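PDB 2WPX: ORF14, which probably acts as an acyltransferase in clavulanic acid biosynthesis, a tandem GNAT protein that binds acetyl-CoA. Local coordinates for residues A[236-241]-A[286-291]. Sequence-based numbering, arbitrary orientation.
Sequences YHTGAV and LANLEY
Y236 sets the edge of its ring against the face of Y291 where helix 280-295 packs over strand 234-242 in the second GNAT-family region of the chain, away from the acetyl-CoA pocket of the first GNAT region. The helix segment runs roughly antiparallel to the strand, at 149°, with the axes 7.7 Å apart at their closest. The two tyrosine rings form a T-shaped pair, planes at 81° and centroids 5.3 Å apart. Y236 CD2 lies over the rim of the Y291 face, 3.8 Å from Y291 CE2. Just past the end of helix 280-295, E296 OE2 is hydrogen-bonded to Y236 OH, holding the far end of the ring. H237 turns its CB away from the helix, and its imidazole stacks on W185 of the adjoining strand 180-185; H237 O still sits 3.6 Å from Y291 CE2. T238 faces the helix again, and its CA is 5.3 Å from the CA of N288. The T238 and N288 side chains pass alongside each other, with T238 OG1 3.4 Å from N288 CB. T238 OG1 lies beside the backbone N (chi1 -60°), which leaves the CG2 methyl of T238 anti to that N and in contact with A287 CB at 4.1 Å.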
ATOM      1  N   TYR A 236     -14.830   1.155   0.549  1.00 14.37           N
ATOM      2  CA  TYR A 236     -16.041   1.012  -0.261  1.00 15.68           C
ATOM      3  C   TYR A 236     -15.930  -0.274  -1.087  1.00 15.39           C
ATOM      4  O   TYR A 236     -14.912  -0.484  -1.789  1.00 15.20           O
ATOM      5  CB  TYR A 236     -16.248   2.224  -1.183  1.00 16.84           C
ATOM      6  CG  TYR A 236     -16.540   3.510  -0.477  1.00 18.82           C
ATOM      7  CD1 TYR A 236     -15.492   4.317   0.044  1.00 20.02           C
ATOM      8  CD2 TYR A 236     -17.848   3.952  -0.314  1.00 20.23           C
ATOM      9  CE1 TYR A 236     -15.754   5.505   0.686  1.00 17.77           C
ATOM     10  CE2 TYR A 236     -18.105   5.155   0.340  1.00 17.64           C
ATOM     11  CZ  TYR A 236     -17.059   5.897   0.833  1.00 17.42           C
ATOM     12  OH  TYR A 236     -17.299   7.060   1.451  1.00 20.14           O
ATOM     13  N   HIS A 237     -16.940  -1.145  -0.983  1.00 14.28           N
ATOM     14  CA  HIS A 237     -16.891  -2.463  -1.634  1.00 13.73           C
ATOM     15  C   HIS A 237     -18.078  -2.711  -2.565  1.00 13.95           C
ATOM     16  O   HIS A 237     -19.196  -2.350  -2.251  1.00 13.78           O
ATOM     17  CB  HIS A 237     -16.860  -3.582  -0.607  1.00 12.48           C
ATOM     18  CG  HIS A 237     -15.725  -3.473   0.352  1.00 15.60           C
ATOM     19  ND1 HIS A 237     -15.788  -2.693   1.489  1.00 19.47           N
ATOM     20  CD2 HIS A 237     -14.483  -4.024   0.341  1.00 16.45           C
ATOM     21  CE1 HIS A 237     -14.645  -2.789   2.148  1.00 17.40           C
ATOM     22  NE2 HIS A 237     -13.843  -3.605   1.480  1.00 18.73           N
ATOM     23  N   THR A 238     -17.790  -3.276  -3.728  1.00 13.15           N
ATOM     24  CA  THR A 238     -18.792  -3.830  -4.619  1.00 12.76           C
ATOM     25  C   THR A 238     -18.416  -5.284  -4.898  1.00 12.03           C
ATOM     26  O   THR A 238     -17.254  -5.614  -5.102  1.00 11.25           O
ATOM     27  CB  THR A 238     -18.833  -3.077  -5.933  1.00 13.73           C
ATOM     28  OG1 THR A 238     -19.157  -1.704  -5.663  1.00 15.30           O
ATOM     29  CG2 THR A 238     -19.896  -3.720  -6.894  1.00 13.11           C
ATOM     30  N   GLY A 239     -19.403  -6.155  -4.838  1.00 12.44           N
ATOM     31  CA  GLY A 239     -19.207  -7.575  -5.089  1.00 11.83           C
ATOM     32  C   GLY A 239     -20.176  -8.100  -6.136  1.00 12.50           C
ATOM     33  O   GLY A 239     -21.248  -7.544  -6.363  1.00 12.80           O
ATOM     34  N   ALA A 240     -19.769  -9.150  -6.838  1.00 12.83           N
ATOM     35  CA  ALA A 240     -20.674  -9.717  -7.808  1.00 14.12           C
ATOM     36  C   ALA A 240     -21.035 -11.101  -7.335  1.00 14.04           C
ATOM     37  O   ALA A 240     -20.145 -11.901  -7.040  1.00 13.11           O
ATOM     38  CB  ALA A 240     -20.041  -9.780  -9.164  1.00 14.07           C
ATOM     39  N   VAL A 241     -22.334 -11.374  -7.244  1.00 14.86           N
ATOM     40  CA  VAL A 241     -22.750 -12.703  -6.816  1.00 16.59           C
ATOM     41  C   VAL A 241     -23.290 -13.492  -7.975  1.00 17.05           C
ATOM     42  O   VAL A 241     -24.055 -12.962  -8.755  1.00 18.66           O
ATOM     43  CB  VAL A 241     -23.805 -12.680  -5.672  1.00 17.59           C
ATOM     44  CG1 VAL A 241     -24.257 -14.114  -5.371  1.00 17.49           C
ATOM     45  CG2 VAL A 241     -23.213 -12.043  -4.404  1.00 15.58           C
ATOM     46  N   LEU A 286     -16.133   0.047 -12.154  1.00 17.35           N
ATOM     47  CA  LEU A 286     -16.971   1.176 -12.503  1.00 17.56           C
ATOM     48  C   LEU A 286     -18.113   1.300 -11.528  1.00 17.19           C
ATOM     49  O   LEU A 286     -18.423   2.417 -11.106  1.00 17.92           O
ATOM     50  CB  LEU A 286     -17.498   1.074 -13.914  1.00 19.26           C
ATOM     51  CG  LEU A 286     -16.449   1.461 -14.938  1.00 19.08           C
ATOM     52  CD1 LEU A 286     -17.007   1.015 -16.256  1.00 18.44           C
ATOM     53  CD2 LEU A 286     -16.213   2.969 -14.948  1.00 13.04           C
ATOM     54  N   ALA A 287     -18.736   0.183 -11.149  1.00 15.97           N
ATOM     55  CA  ALA A 287     -19.809   0.275 -10.149  1.00 15.82           C
ATOM     56  C   ALA A 287     -19.242   0.746  -8.809  1.00 14.91           C
ATOM     57  O   ALA A 287     -19.849   1.582  -8.156  1.00 15.61           O
ATOM     58  CB  ALA A 287     -20.563  -1.119  -9.969  1.00 14.97           C
ATOM     59  N   ASN A 288     -18.095   0.205  -8.386  1.00 14.46           N
ATOM     60  CA  ASN A 288     -17.489   0.665  -7.116  1.00 15.36           C
ATOM     61  C   ASN A 288     -17.040   2.134  -7.149  1.00 15.70           C
ATOM     62  O   ASN A 288     -17.137   2.827  -6.148  1.00 16.25           O
ATOM     63  CB  ASN A 288     -16.306  -0.200  -6.697  1.00 14.84           C
ATOM     64  CG  ASN A 288     -16.159  -0.295  -5.162  1.00 16.65           C
ATOM     65  OD1 ASN A 288     -15.032  -0.290  -4.635  1.00 20.26           O
ATOM     66  ND2 ASN A 288     -17.292  -0.390  -4.447  1.00 10.39           N
ATOM     67  N   LEU A 289     -16.528   2.596  -8.285  1.00 15.43           N
ATOM     68  CA  LEU A 289     -16.145   3.992  -8.380  1.00 16.17           C
ATOM     69  C   LEU A 289     -17.393   4.871  -8.242  1.00 16.34           C
ATOM     70  O   LEU A 289     -17.405   5.868  -7.545  1.00 17.07           O
ATOM     71  CB  LEU A 289     -15.394   4.289  -9.672  1.00 16.89           C
ATOM     72  CG  LEU A 289     -14.867   5.742  -9.839  1.00 18.84           C
ATOM     73  CD1 LEU A 289     -13.823   6.022  -8.821  1.00 17.92           C
ATOM     74  CD2 LEU A 289     -14.324   6.061 -11.246  1.00 15.53           C
ATOM     75  N   GLU A 290     -18.474   4.478  -8.872  1.00 16.24           N
ATOM     76  CA  GLU A 290     -19.625   5.314  -8.805  1.00 16.40           C
ATOM     77  C   GLU A 290     -20.098   5.398  -7.359  1.00 16.31           C
ATOM     78  O   GLU A 290     -20.619   6.437  -6.914  1.00 17.11           O
ATOM     79  CB  GLU A 290     -20.715   4.736  -9.677  1.00 16.46           C
ATOM     80  CG  GLU A 290     -21.948   5.595  -9.752  1.00 14.67           C
ATOM     81  CD  GLU A 290     -23.082   4.835 -10.450  1.00 15.35           C
ATOM     82  OE1 GLU A 290     -23.390   3.687 -10.086  1.00 10.71           O
ATOM     83  OE2 GLU A 290     -23.648   5.373 -11.393  1.00 17.31           O
ATOM     84  N   TYR A 291     -19.963   4.273  -6.662  1.00 14.63           N
ATOM     85  CA  TYR A 291     -20.393   4.133  -5.311  1.00 13.47           C
ATOM     86  C   TYR A 291     -19.506   5.047  -4.404  1.00 12.93           C
ATOM     87  O   TYR A 291     -20.021   5.810  -3.603  1.00 14.39           O
ATOM     88  CB  TYR A 291     -20.365   2.650  -4.945  1.00 12.86           C
ATOM     89  CG  TYR A 291     -20.592   2.366  -3.486  1.00 17.11           C
ATOM     90  CD1 TYR A 291     -21.503   3.092  -2.740  1.00 19.62           C
ATOM     91  CD2 TYR A 291     -19.876   1.385  -2.841  1.00 18.25           C
ATOM     92  CE1 TYR A 291     -21.712   2.800  -1.374  1.00 23.15           C
ATOM     93  CE2 TYR A 291     -20.076   1.101  -1.527  1.00 19.23           C
ATOM     94  CZ  TYR A 291     -20.980   1.798  -0.800  1.00 22.21           C
ATOM     95  OH  TYR A 291     -21.135   1.482   0.521  1.00 24.59           O
TER